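Local coordinates for protein putative ABC transporter subunit, substrate-binding component (Rhodopseudomonas palustris, PDB 4EVQ) that binds 4-hydroxybenzoate and probably presents it, with related benzoate derivatives, to an ABC transporter for uptake into the cell, at residues L73-K76 with L77-E81; L241-G244 with V245-A248; A273-K276 with S277-A281; S328-G331 with P332-L335. All blocks are in the same frame, centred on the assembly; numbering follows the deposited sequence. Where two conformers were deposited one is given.

How the contacts relate
The four contacts follow one another along a chain built, as in the leucine-binding protein family, from two sheet-centred lobes with the ligand between them. Contact 1 lies on helix 67-80 beside the six-stranded sheet, about 30 Å or more, centre to centre, from each of the others. Contact 2 follows strand 235-238 of the seven-stranded sheet, and the side chain of Asp-243 is about 7 Å from the bound 4-hydroxybenzoate. Contacts 3 and 4 have centres 18 Å apart and touch directly, Phe-274 CD2 of helix 269-282 lying 3.6 Å from Pro-329 CG in the hairpin loop. Contact 1 thus lies well apart from the other three, whereas contact 2 lies near the ligand.

Contact 1: L73-K76 with L77-E81; sequences LTTK and LIQSE. With SO4 (sulfate ion), chain C.
Thr-74 and Ile-78 form the close-packed side of this helical turn, lying side by side with Thr-74 CG2 3.8 Å from Ile-78 CD1. The methyl of Thr-74 stands anti to its own backbone N, which turns it along the helix toward the isoleucine and leaves OG1 beside the backbone N, bonded to the carbonyl of Ala-70. Beneath the pair runs a regular helical bond from Ile-78 N to Thr-74 O, 3.0 Å, and Leu-77 on the same buried side bonds back to Leu-73 O. Next to this, Thr-75 CG2 meets Gln-79 CG at 3.5 Å, near the exposed surface.

The solvent side is built of long, charged chains. Lys-76 runs out straight until its last torsion (chi4 64°) bends NZ over to Glu-81 OE2, a salt bridge of 3.1 Å that meets the carboxylate oxygen on its anti side, 34° out of the carboxylate plane. NZ also donates to O4 of a sulfate ion, 2.8 Å away and probably from the crystallisation liquor. Sulfate O3 lies 2.6 Å from Glu-81 OE2, a spacing that suggests a shared or donated proton. The salt-bridged residues are five positions apart, in keeping with the wider, pi-type turn in which Glu-81 N reaches Lys-76 O at 2.8 Å.

Around the turn, Leu-73 and Leu-77 face strands 17-23 and 54-62, touching Leu-22 and Val-61, while Thr-74 and Ile-78 press on Ile-101 of helix 92-105, so that helix 67-80 packs on both the sheet and its neighbouring helix.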
ATOM      1  N   LEU A  73     -11.744  17.527   4.352  1.00 13.64           N
ATOM      2  CA  LEU A  73     -11.378  17.292   2.951  1.00 13.46           C
ATOM      3  C   LEU A  73     -12.256  16.245   2.296  1.00 12.93           C
ATOM      4  O   LEU A  73     -12.686  16.415   1.148  1.00 14.75           O
ATOM      5  CB  LEU A  73      -9.895  16.965   2.825  1.00 13.00           C
ATOM      6  CG  LEU A  73      -8.987  18.120   3.261  1.00 13.11           C
ATOM      7  CD1 LEU A  73      -7.566  17.660   3.178  1.00 14.97           C
ATOM      8  CD2 LEU A  73      -9.211  19.380   2.399  1.00 14.80           C
ATOM      9  N   THR A  74     -12.589  15.191   3.033  1.00 11.39           N
ATOM     10  CA  THR A  74     -13.503  14.180   2.516  1.00 12.06           C
ATOM     11  C   THR A  74     -14.893  14.764   2.273  1.00 13.64           C
ATOM     12  O   THR A  74     -15.501  14.522   1.236  1.00 14.51           O
ATOM     13  CB  THR A  74     -13.601  13.003   3.487  1.00 11.45           C
ATOM     14  OG1 THR A  74     -12.304  12.446   3.684  1.00 12.95           O
ATOM     15  CG2 THR A  74     -14.480  11.906   2.927  1.00 13.32           C
ATOM     16  N   THR A  75     -15.360  15.591   3.203  1.00 15.53           N
ATOM     17  CA  THR A  75     -16.644  16.258   3.025  1.00 18.26           C
ATOM     18  C   THR A  75     -16.615  17.180   1.807  1.00 18.92           C
ATOM     19  O   THR A  75     -17.592  17.176   1.036  1.00 20.21           O
ATOM     20  CB  THR A  75     -17.009  17.003   4.297  1.00 20.98           C
ATOM     21  OG1 THR A  75     -17.144  16.040   5.358  1.00 23.26           O
ATOM     22  CG2 THR A  75     -18.331  17.756   4.131  1.00 22.84           C
ATOM     23  N   LYS A  76     -15.538  17.954   1.622  1.00 18.83           N
ATOM     24  CA  LYS A  76     -15.400  18.795   0.403  1.00 19.03           C
ATOM     25  C   LYS A  76     -15.568  17.940  -0.868  1.00 17.85           C
ATOM     26  O   LYS A  76     -16.295  18.301  -1.787  1.00 19.74           O
ATOM     27  CB  LYS A  76     -14.041  19.533   0.346  1.00 21.47           C
ATOM     28  CG  LYS A  76     -13.648  20.155  -1.049  1.00 22.74           C
ATOM     29  CD  LYS A  76     -12.187  20.756  -1.063  1.00 24.06           C
ATOM     30  CE  LYS A  76     -11.825  21.320  -2.417  1.00 25.10           C
ATOM     31  NZ  LYS A  76     -12.672  22.508  -2.863  1.00 24.70           N
ATOM     32  N   LEU A  77     -14.926  16.793  -0.918  1.00 15.83           N
ATOM     33  CA  LEU A  77     -14.952  15.979  -2.116  1.00 16.29           C
ATOM     34  C   LEU A  77     -16.335  15.390  -2.361  1.00 16.02           C
ATOM     35  O   LEU A  77     -16.796  15.382  -3.498  1.00 16.37           O
ATOM     36  CB  LEU A  77     -13.965  14.812  -2.034  1.00 17.46           C
ATOM     37  CG  LEU A  77     -12.591  15.153  -2.508  1.00 17.68           C
ATOM     38  CD1 LEU A  77     -11.697  13.950  -2.302  1.00 17.70           C
ATOM     39  CD2 LEU A  77     -12.587  15.571  -3.961  1.00 17.91           C
ATOM     40  N   ILE A  78     -16.984  14.883  -1.308  1.00 16.09           N
ATOM     41  CA  ILE A  78     -18.274  14.239  -1.479  1.00 17.05           C
ATOM     42  C   ILE A  78     -19.373  15.267  -1.687  1.00 19.06           C
ATOM     43  O   ILE A  78     -20.211  15.095  -2.571  1.00 20.59           O
ATOM     44  CB  ILE A  78     -18.602  13.309  -0.267  1.00 16.89           C
ATOM     45  CG1 ILE A  78     -17.592  12.155  -0.169  1.00 16.79           C
ATOM     46  CG2 ILE A  78     -20.064  12.775  -0.336  1.00 17.92           C
ATOM     47  CD1 ILE A  78     -17.765  11.312   1.105  1.00 16.66           C
ATOM     48  N   GLN A  79     -19.381  16.329  -0.879  1.00 20.51           N
ATOM     49  CA  GLN A  79     -20.479  17.295  -0.896  1.00 23.29           C
ATOM     50  C   GLN A  79     -20.197  18.442  -1.869  1.00 24.42           C
ATOM     51  O   GLN A  79     -20.929  18.623  -2.830  1.00 27.35           O
ATOM     52  CB  GLN A  79     -20.754  17.832   0.510  1.00 27.09           C
ATOM     53  CG  GLN A  79     -20.655  16.800   1.625  1.00 32.25           C
ATOM     54  CD  GLN A  79     -21.907  16.022   1.917  1.00 36.84           C
ATOM     55  OE1 GLN A  79     -22.449  15.292   1.070  1.00 39.21           O
ATOM     56  NE2 GLN A  79     -22.374  16.145   3.156  1.00 38.53           N
ATOM     57  N   SER A  80     -19.145  19.216  -1.648  1.00 23.87           N
ATOM     58  CA  SER A  80     -18.935  20.432  -2.442  1.00 23.53           C
ATOM     59  C   SER A  80     -18.560  20.154  -3.901  1.00 21.79           C
ATOM     60  O   SER A  80     -19.037  20.807  -4.832  1.00 22.61           O
ATOM     61  CB  SER A  80     -17.829  21.274  -1.788  1.00 26.51           C
ATOM     62  OG  SER A  80     -18.082  21.406  -0.396  1.00 31.31           O
ATOM     63  N   GLU A  81     -17.664  19.195  -4.095  1.00 19.59           N
ATOM     64  CA  GLU A  81     -17.204  18.837  -5.438  1.00 18.70           C
ATOM     65  C   GLU A  81     -18.143  17.853  -6.118  1.00 18.74           C
ATOM     66  O   GLU A  81     -18.019  17.605  -7.318  1.00 20.46           O
ATOM     67  CB  GLU A  81     -15.823  18.191  -5.401  1.00 18.36           C
ATOM     68  CG  GLU A  81     -14.715  19.058  -4.832  1.00 18.69           C
ATOM     69  CD  GLU A  81     -14.184  20.084  -5.795  1.00 21.18           C
ATOM     70  OE1 GLU A  81     -14.703  20.192  -6.937  1.00 22.33           O
ATOM     71  OE2 GLU A  81     -13.221  20.777  -5.386  1.00 21.35           O
TER
HETATM   72  S   SO4 C 401     -11.853  23.759  -6.657  0.70 17.28           S
HETATM   73  O1  SO4 C 401     -10.532  24.187  -7.163  0.70 15.63           O
HETATM   74  O2  SO4 C 401     -12.919  24.766  -6.733  0.70 17.87           O
HETATM   75  O3  SO4 C 401     -12.323  22.463  -7.156  0.70 19.48           O
HETATM   76  O4  SO4 C 401     -11.549  23.580  -5.250  0.70 19.74           O

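Contact 2: L241-G244 with V245-A248; sequences LTDG and VEAA
A type II beta turn, Thr-242 to Val-245, leads the chain out of the loop after strand 235-238 and into helix 246-249. It is closed by Val-245 N bonding to Thr-242 O at 3.2 Å, with the donor about 40° above the carbonyl plane. Gly-244 takes the third position with a positive phi of 91°, where a side chain would jam against the carbonyl O of Asp-243. Val-245 CG2, set between its backbone N and carbonyl carbon, sits 3.4 Å from Thr-242 O.

Glu-246 bends at chi2 (96°) and doubles back over the turn. Its OE1 and OE2 both receive weak bonds from Gly-244 N, the shorter being 3.1 Å to OE1. The carboxylates of Glu-246 and Asp-243 lie side by side, with Asp-243 OD1 and Glu-246 OE2 4.0 Å apart. A water bridging them probably eases this like-charge approach: it donates 2.7 Å to each of those oxygens, and it accepts from Thr-242 OG1. Asp-243 OD1 also pairs with Arg-348, which probably offsets the negative charge further, and OD2 accepts from Val-288 N. Exchanging Glu-246 for an alanine would probably leave the bridging water without one of its acceptors and Gly-244 N without its carboxylate partner.

Thr-242 leans on Arg-348 and Leu-350 of strand 345-351 and on Thr-258 of strand 257-260, while Val-245 tucks against Leu-220 and Ile-223 of helix 217-228; the turn is thus wedged between strands of the seven-stranded sheet and helix 217-228.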
ATOM      1  N   LEU A 241       9.464  -0.451   2.566  1.00  7.12           N
ATOM      2  CA  LEU A 241      10.763   0.038   3.058  1.00  6.72           C
ATOM      3  C   LEU A 241      11.695   0.307   1.890  1.00  7.72           C
ATOM      4  O   LEU A 241      12.533   1.180   2.001  1.00 10.70           O
ATOM      5  CB  LEU A 241      11.346  -1.041   3.960  1.00  8.34           C
ATOM      6  CG  LEU A 241      12.705  -0.735   4.575  1.00  9.31           C
ATOM      7  CD1 LEU A 241      12.644   0.480   5.480  1.00 11.04           C
ATOM      8  CD2 LEU A 241      13.229  -1.964   5.333  1.00 11.29           C
ATOM      9  N   THR A 242      11.585  -0.427   0.777  1.00  7.04           N
ATOM     10  CA  THR A 242      12.473  -0.247  -0.355  1.00  9.33           C
ATOM     11  C   THR A 242      11.823   0.266  -1.629  1.00  9.33           C
ATOM     12  O   THR A 242      12.515   0.788  -2.508  1.00  9.16           O
ATOM     13  CB  THR A 242      13.260  -1.546  -0.652  1.00  9.84           C
ATOM     14  OG1 THR A 242      12.350  -2.622  -0.978  1.00 11.06           O
ATOM     15  CG2 THR A 242      14.066  -1.978   0.546  1.00 10.65           C
ATOM     16  N   ASP A 243      10.495   0.100  -1.763  1.00  9.61           N
ATOM     17  CA  ASP A 243       9.891   0.468  -3.029  1.00  9.57           C
ATOM     18  C   ASP A 243       9.969   1.970  -3.317  1.00 10.11           C
ATOM     19  O   ASP A 243       9.599   2.788  -2.497  1.00 10.97           O
ATOM     20  CB  ASP A 243       8.437  -0.012  -3.111  1.00  9.66           C
ATOM     21  CG  ASP A 243       8.297  -1.311  -3.893  1.00  9.82           C
ATOM     22  OD1 ASP A 243       9.064  -2.263  -3.622  1.00 10.56           O
ATOM     23  OD2 ASP A 243       7.405  -1.395  -4.795  1.00  9.82           O
ATOM     24  N   GLY A 244      10.485   2.295  -4.492  1.00  8.98           N
ATOM     25  CA  GLY A 244      10.641   3.658  -4.931  1.00  9.44           C
ATOM     26  C   GLY A 244      11.952   4.321  -4.605  1.00 10.20           C
ATOM     27  O   GLY A 244      12.184   5.411  -5.106  1.00 13.60           O
ATOM     28  N   VAL A 245      12.768   3.702  -3.754  1.00  8.93           N
ATOM     29  CA  VAL A 245      14.008   4.328  -3.267  1.00  8.99           C
ATOM     30  C   VAL A 245      15.210   3.487  -3.603  1.00  9.38           C
ATOM     31  O   VAL A 245      16.312   3.819  -3.160  1.00 10.61           O
ATOM     32  CB  VAL A 245      13.950   4.652  -1.774  1.00 10.35           C
ATOM     33  CG1 VAL A 245      12.821   5.681  -1.479  1.00 12.43           C
ATOM     34  CG2 VAL A 245      13.855   3.434  -0.901  1.00 11.65           C
ATOM     35  N   GLU A 246      15.059   2.455  -4.407  1.00  9.56           N
ATOM     36  CA  GLU A 246      16.126   1.492  -4.698  1.00 10.55           C
ATOM     37  C   GLU A 246      17.308   2.107  -5.388  1.00 11.11           C
ATOM     38  O   GLU A 246      18.457   1.822  -4.994  1.00 12.02           O
ATOM     39  CB  GLU A 246      15.585   0.348  -5.574  1.00 12.28           C
ATOM     40  CG  GLU A 246      14.339  -0.356  -5.041  1.00 11.34           C
ATOM     41  CD  GLU A 246      13.045   0.190  -5.625  1.00 10.47           C
ATOM     42  OE1 GLU A 246      12.988   1.368  -6.035  1.00 11.53           O
ATOM     43  OE2 GLU A 246      12.065  -0.583  -5.656  1.00 12.27           O
ATOM     44  N   ALA A 247      17.104   2.934  -6.398  1.00 11.63           N
ATOM     45  CA  ALA A 247      18.215   3.470  -7.175  1.00 11.55           C
ATOM     46  C   ALA A 247      18.990   4.445  -6.306  1.00 11.36           C
ATOM     47  O   ALA A 247      20.241   4.415  -6.231  1.00 13.02           O
ATOM     48  CB  ALA A 247      17.718   4.132  -8.413  1.00 12.84           C
ATOM     49  N   ALA A 248      18.280   5.305  -5.603  1.00 11.15           N
ATOM     50  CA  ALA A 248      18.954   6.345  -4.827  1.00 11.54           C
ATOM     51  C   ALA A 248      19.690   5.771  -3.627  1.00 12.03           C
ATOM     52  O   ALA A 248      20.674   6.350  -3.152  1.00 13.28           O
ATOM     53  CB  ALA A 248      17.936   7.388  -4.414  1.00 12.29           C
TER
HETATM   54  O   HOH W   1      11.785  -2.481  -3.768  1.00 10.78           O
HETATM   55  O   HOH W   2      15.382   5.874  -6.047  1.00 13.78           O

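Contact 3: A273-K276 with S277-A281; sequences AFVK and SFEAA
Phe-274 and Phe-278 point the same way from successive turns of helix 269-282, their rings side by side but tilted: the centroids are 5.8 Å apart and the planes 54° to each other. The nearest approach is Phe-274 CE1 to Phe-278 CD2, at 4.2 Å. Both rings leave the helix with CG anti to the backbone N (chi1 172° and -167°), which sends them out on the same flank, one turn apart, and the backbone bond from Phe-278 N to Phe-274 O, 2.8 Å, holds their bases together. Turned obliquely, the rings approach through these two atoms, and the pair is a loose apolar contact that other side chains complete.

A second pair, Val-275 and Glu-279, also runs alongside on the more open flank. The glutamate chain is extended beyond CG, its carboxylate passing beside the valine methyl with OE2 3.4 Å from Val-275 CG1. This is a van der Waals contact of a polar group with a methyl. Below it Glu-279 N bonds to Val-275 O at 2.9 Å. Farther round, Ser-277 N and Ala-280 N return to Ala-273 O and Lys-276 O, which completes an unbroken run of i to i+4 bonds, while the extended Lys-276 chain leads out toward solvent.

The aromatic flank is the buried one. Phe-274 meets Trp-294 and Val-291 of helix 288-306 and also Pro-286, and Phe-278 meets Ala-290 of that helix together with Arg-38 and Leu-42 of helix 30-46, so the two rings fill the junction of three helices.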
ATOM      1  N   ALA A 273       3.544  -5.410 -19.849  1.00 15.43           N
ATOM      2  CA  ALA A 273       3.008  -4.312 -20.627  1.00 14.90           C
ATOM      3  C   ALA A 273       2.936  -3.030 -19.796  1.00 14.39           C
ATOM      4  O   ALA A 273       3.188  -1.943 -20.290  1.00 14.10           O
ATOM      5  CB  ALA A 273       1.649  -4.672 -21.148  1.00 16.62           C
ATOM      6  N   PHE A 274       2.567  -3.184 -18.534  1.00 14.00           N
ATOM      7  CA  PHE A 274       2.484  -2.052 -17.627  1.00 12.57           C
ATOM      8  C   PHE A 274       3.849  -1.406 -17.383  1.00 12.97           C
ATOM      9  O   PHE A 274       3.978  -0.197 -17.425  1.00 12.35           O
ATOM     10  CB  PHE A 274       1.890  -2.575 -16.305  1.00 12.06           C
ATOM     11  CG  PHE A 274       1.917  -1.578 -15.176  1.00 10.70           C
ATOM     12  CD1 PHE A 274       1.135  -0.454 -15.194  1.00 11.98           C
ATOM     13  CD2 PHE A 274       2.687  -1.834 -14.058  1.00 11.56           C
ATOM     14  CE1 PHE A 274       1.172   0.452 -14.150  1.00 12.97           C
ATOM     15  CE2 PHE A 274       2.717  -0.963 -12.997  1.00 12.64           C
ATOM     16  CZ  PHE A 274       1.951   0.173 -13.041  1.00 12.85           C
ATOM     17  N   VAL A 275       4.851  -2.226 -17.101  1.00 12.75           N
ATOM     18  CA  VAL A 275       6.186  -1.689 -16.855  1.00 12.29           C
ATOM     19  C   VAL A 275       6.635  -0.949 -18.096  1.00 12.73           C
ATOM     20  O   VAL A 275       7.150   0.164 -17.996  1.00 12.19           O
ATOM     21  CB  VAL A 275       7.177  -2.784 -16.480  1.00 12.08           C
ATOM     22  CG1 VAL A 275       8.630  -2.285 -16.523  1.00 14.29           C
ATOM     23  CG2 VAL A 275       6.841  -3.310 -15.090  1.00 11.95           C
ATOM     24  N   LYS A 276       6.425  -1.537 -19.277  1.00 13.21           N
ATOM     25  CA  LYS A 276       6.852  -0.873 -20.530  1.00 14.72           C
ATOM     26  C   LYS A 276       6.165   0.480 -20.714  1.00 14.62           C
ATOM     27  O   LYS A 276       6.811   1.490 -21.028  1.00 15.73           O
ATOM     28  CB  LYS A 276       6.593  -1.792 -21.732  1.00 16.27           C
ATOM     29  CG  LYS A 276       7.034  -1.197 -23.086  1.00 21.00           C
ATOM     30  CD  LYS A 276       6.966  -2.244 -24.194  1.00 24.09           C
ATOM     31  CE  LYS A 276       7.192  -1.621 -25.577  1.00 27.80           C
ATOM     32  NZ  LYS A 276       6.864  -2.583 -26.664  1.00 31.15           N
ATOM     33  N   SER A 277       4.851   0.496 -20.508  0.55 14.28           N
ATOM     34  CA  SER A 277       4.052   1.720 -20.669  0.55 14.24           C
ATOM     35  C   SER A 277       4.403   2.783 -19.640  0.55 14.23           C
ATOM     36  O   SER A 277       4.426   3.976 -19.937  0.55 14.19           O
ATOM     37  CB  SER A 277       2.554   1.389 -20.547  0.55 16.31           C
ATOM     38  OG  SER A 277       2.084   0.706 -21.694  0.55 17.58           O
ATOM     39  N   PHE A 278       4.616   2.354 -18.400  1.00 12.48           N
ATOM     40  CA  PHE A 278       4.936   3.278 -17.323  1.00 11.98           C
ATOM     41  C   PHE A 278       6.328   3.899 -17.535  1.00 12.87           C
ATOM     42  O   PHE A 278       6.510   5.103 -17.363  1.00 13.42           O
ATOM     43  CB  PHE A 278       4.811   2.564 -15.985  1.00 11.08           C
ATOM     44  CG  PHE A 278       4.827   3.482 -14.795  1.00 10.27           C
ATOM     45  CD1 PHE A 278       6.003   3.997 -14.306  1.00  9.94           C
ATOM     46  CD2 PHE A 278       3.638   3.850 -14.173  1.00 10.71           C
ATOM     47  CE1 PHE A 278       6.010   4.826 -13.208  1.00 11.42           C
ATOM     48  CE2 PHE A 278       3.619   4.653 -13.087  1.00 10.85           C
ATOM     49  CZ  PHE A 278       4.791   5.174 -12.601  1.00 11.10           C
ATOM     50  N   GLU A 279       7.302   3.075 -17.905  1.00 14.23           N
ATOM     51  CA  GLU A 279       8.657   3.579 -18.148  1.00 15.75           C
ATOM     52  C   GLU A 279       8.658   4.533 -19.336  1.00 15.44           C
ATOM     53  O   GLU A 279       9.372   5.535 -19.322  1.00 18.27           O
ATOM     54  CB  GLU A 279       9.620   2.420 -18.341  1.00 17.37           C
ATOM     55  CG  GLU A 279       9.885   1.751 -17.011  1.00 18.80           C
ATOM     56  CD  GLU A 279      10.801   0.529 -17.012  1.00 21.26           C
ATOM     57  OE1 GLU A 279      11.217   0.086 -18.081  1.00 23.02           O
ATOM     58  OE2 GLU A 279      11.070  -0.008 -15.900  1.00 23.08           O
ATOM     59  N   ALA A 280       7.899   4.217 -20.383  1.00 16.56           N
ATOM     60  CA  ALA A 280       7.833   5.124 -21.523  1.00 17.75           C
ATOM     61  C   ALA A 280       7.252   6.498 -21.130  1.00 18.40           C
ATOM     62  O   ALA A 280       7.713   7.541 -21.622  1.00 21.50           O
ATOM     63  CB  ALA A 280       7.045   4.496 -22.680  1.00 18.79           C
ATOM     64  N   ALA A 281       6.265   6.507 -20.241  1.00 16.93           N
ATOM     65  CA  ALA A 281       5.606   7.746 -19.865  1.00 17.64           C
ATOM     66  C   ALA A 281       6.395   8.544 -18.822  1.00 17.88           C
ATOM     67  O   ALA A 281       6.443   9.791 -18.883  1.00 18.67           O
ATOM     68  CB  ALA A 281       4.189   7.456 -19.344  1.00 18.40           C
TER
HETATM   69  O   HOH W   3       3.018  -1.651 -23.098  1.00 25.57           O

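Contact 4: S328-G331 with P332-L335; sequences SPRG and PFKL
Ser-328 OG is held by two partners: it accepts a nearly straight bond from Arg-330 N (2.9 Å, N-H...O 167°), forming an ST turn, and it is bonded to the carboxylate of Asp-295, while its CB touches Phe-333 CB at 4.0 Å. The hydroxyl lies anti to its own backbone N (chi1 166°), which swings it under the turn toward that amide. Backbone bonds in both directions, Ser-328 N to Gly-331 O at 2.8 Å and Gly-331 N to Ser-328 O at 2.9 Å, pair the two ends of a two-residue hairpin loop, Pro-329 and Arg-330. Gly-331 has a positive phi, where a side chain would clash with Pro-332 N and with the carbonyl before it.

Arg-330 is deposited in two conformers; in the one described, its chain bends at chi3 and runs beside Phe-333. Arg-330 NH2 comes 3.5 Å from Phe-333 CE2, and Phe-333 CD2 lies over one face of the guanidinium, the two planes being 54° apart. NH2 also forms a salt bridge with Asp-295 and donates to Thr-131 O, so the charge has its polar partners elsewhere and the ring lies against one face. A serine in place of Phe-333 would probably deprive that face of its apolar wall and leave the ring of Phe-326 without its nearly parallel neighbour.

The hairpin joins strands 325-328 and 331-334. Pro-329 fits against Trp-294 of helix 288-306 and Glu-270 of helix 269-282, Ser-328 meets Val-291, and Arg-330 O accepts from Tyr-346 OH in strand 345-351 of the seven-stranded sheet.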
ATOM      1  N   SER A 328      -3.888  -8.256 -12.839  1.00 15.78           N
ATOM      2  CA  SER A 328      -3.089  -7.156 -12.324  1.00 13.73           C
ATOM      3  C   SER A 328      -1.642  -7.380 -12.721  1.00 11.84           C
ATOM      4  O   SER A 328      -1.233  -8.506 -12.893  1.00 14.66           O
ATOM      5  CB  SER A 328      -3.199  -7.164 -10.793  1.00 11.92           C
ATOM      6  OG  SER A 328      -2.198  -6.313 -10.187  1.00 10.98           O
ATOM      7  N   PRO A 329      -0.820  -6.326 -12.721  1.00 11.72           N
ATOM      8  CA  PRO A 329       0.620  -6.502 -12.761  1.00 10.78           C
ATOM      9  C   PRO A 329       1.106  -7.485 -11.684  1.00 10.61           C
ATOM     10  O   PRO A 329       2.132  -8.141 -11.861  1.00 11.74           O
ATOM     11  CB  PRO A 329       1.147  -5.064 -12.564  1.00 10.53           C
ATOM     12  CG  PRO A 329       0.110  -4.232 -13.243  1.00 11.41           C
ATOM     13  CD  PRO A 329      -1.193  -4.908 -12.793  1.00 11.35           C
ATOM     14  N   ARG A 330       0.395  -7.631 -10.571  0.50 10.85           N
ATOM     15  CA  ARG A 330       0.759  -8.620  -9.529  0.50 11.82           C
ATOM     16  C   ARG A 330       0.554 -10.057  -9.977  0.50 13.55           C
ATOM     17  O   ARG A 330       1.263 -11.034  -9.712  0.50 13.96           O
ATOM     18  CB  ARG A 330      -0.132  -8.366  -8.324  0.50  9.64           C
ATOM     19  CG  ARG A 330       0.312  -7.068  -7.682  0.50  6.10           C
ATOM     20  CD  ARG A 330      -0.548  -6.625  -6.511  0.50  7.32           C
ATOM     21  NE  ARG A 330      -1.666  -5.805  -6.979  0.50  7.29           N
ATOM     22  CZ  ARG A 330      -2.523  -5.177  -6.188  0.50  9.03           C
ATOM     23  NH1 ARG A 330      -2.448  -5.309  -4.879  0.50  8.47           N
ATOM     24  NH2 ARG A 330      -3.433  -4.377  -6.727  0.50 10.09           N
ATOM     25  N   GLY A 331      -0.526 -10.198 -10.638  1.00 16.81           N
ATOM     26  CA  GLY A 331      -1.080 -11.547 -10.829  1.00 19.76           C
ATOM     27  C   GLY A 331      -2.595 -11.426 -10.936  1.00 19.83           C
ATOM     28  O   GLY A 331      -3.093 -10.315 -11.120  1.00 19.10           O
ATOM     29  N   PRO A 332      -3.355 -12.548 -10.826  1.00 22.00           N
ATOM     30  CA  PRO A 332      -4.812 -12.396 -10.814  1.00 21.48           C
ATOM     31  C   PRO A 332      -5.275 -11.587  -9.603  1.00 21.59           C
ATOM     32  O   PRO A 332      -4.835 -11.823  -8.492  1.00 20.69           O
ATOM     33  CB  PRO A 332      -5.323 -13.845 -10.722  1.00 23.89           C
ATOM     34  CG  PRO A 332      -4.210 -14.700 -11.238  1.00 25.86           C
ATOM     35  CD  PRO A 332      -2.955 -13.975 -10.830  1.00 24.96           C
ATOM     36  N   PHE A 333      -6.138 -10.621  -9.846  1.00 18.60           N
ATOM     37  CA  PHE A 333      -6.617  -9.798  -8.779  1.00 17.81           C
ATOM     38  C   PHE A 333      -7.993 -10.299  -8.415  1.00 15.50           C
ATOM     39  O   PHE A 333      -8.825 -10.503  -9.275  1.00 17.44           O
ATOM     40  CB  PHE A 333      -6.674  -8.346  -9.218  1.00 18.56           C
ATOM     41  CG  PHE A 333      -7.081  -7.395  -8.113  1.00 17.62           C
ATOM     42  CD1 PHE A 333      -8.422  -7.145  -7.911  1.00 17.58           C
ATOM     43  CD2 PHE A 333      -6.151  -6.756  -7.302  1.00 18.13           C
ATOM     44  CE1 PHE A 333      -8.851  -6.299  -6.920  1.00 16.34           C
ATOM     45  CE2 PHE A 333      -6.567  -5.912  -6.285  1.00 16.25           C
ATOM     46  CZ  PHE A 333      -7.927  -5.654  -6.109  1.00 15.44           C
ATOM     47  N   LYS A 334      -8.242 -10.436  -7.114  1.00 14.79           N
ATOM     48  CA  LYS A 334      -9.592 -10.741  -6.602  1.00 13.22           C
ATOM     49  C   LYS A 334      -9.748 -10.263  -5.166  1.00 11.17           C
ATOM     50  O   LYS A 334      -8.775 -10.038  -4.433  1.00 11.93           O
ATOM     51  CB  LYS A 334      -9.928 -12.220  -6.730  1.00 17.40           C
ATOM     52  CG  LYS A 334      -9.202 -13.096  -5.754  1.00 21.09           C
ATOM     53  CD  LYS A 334      -9.352 -14.595  -6.078  1.00 24.47           C
ATOM     54  CE  LYS A 334      -8.330 -15.370  -5.295  1.00 27.40           C
ATOM     55  NZ  LYS A 334      -8.463 -16.828  -5.619  1.00 29.44           N
ATOM     56  N   LEU A 335     -10.978 -10.026  -4.779  1.00 12.15           N
ATOM     57  CA  LEU A 335     -11.296  -9.487  -3.484  1.00 10.71           C
ATOM     58  C   LEU A 335     -11.923 -10.525  -2.570  1.00 11.99           C
ATOM     59  O   LEU A 335     -12.704 -11.389  -3.022  1.00 14.82           O
ATOM     60  CB  LEU A 335     -12.259  -8.300  -3.611  1.00 12.13           C
ATOM     61  CG  LEU A 335     -11.725  -7.089  -4.355  1.00 12.76           C
ATOM     62  CD1 LEU A 335     -12.815  -6.088  -4.533  1.00 15.09           C
ATOM     63  CD2 LEU A 335     -10.542  -6.428  -3.629  1.00 13.80           C
TER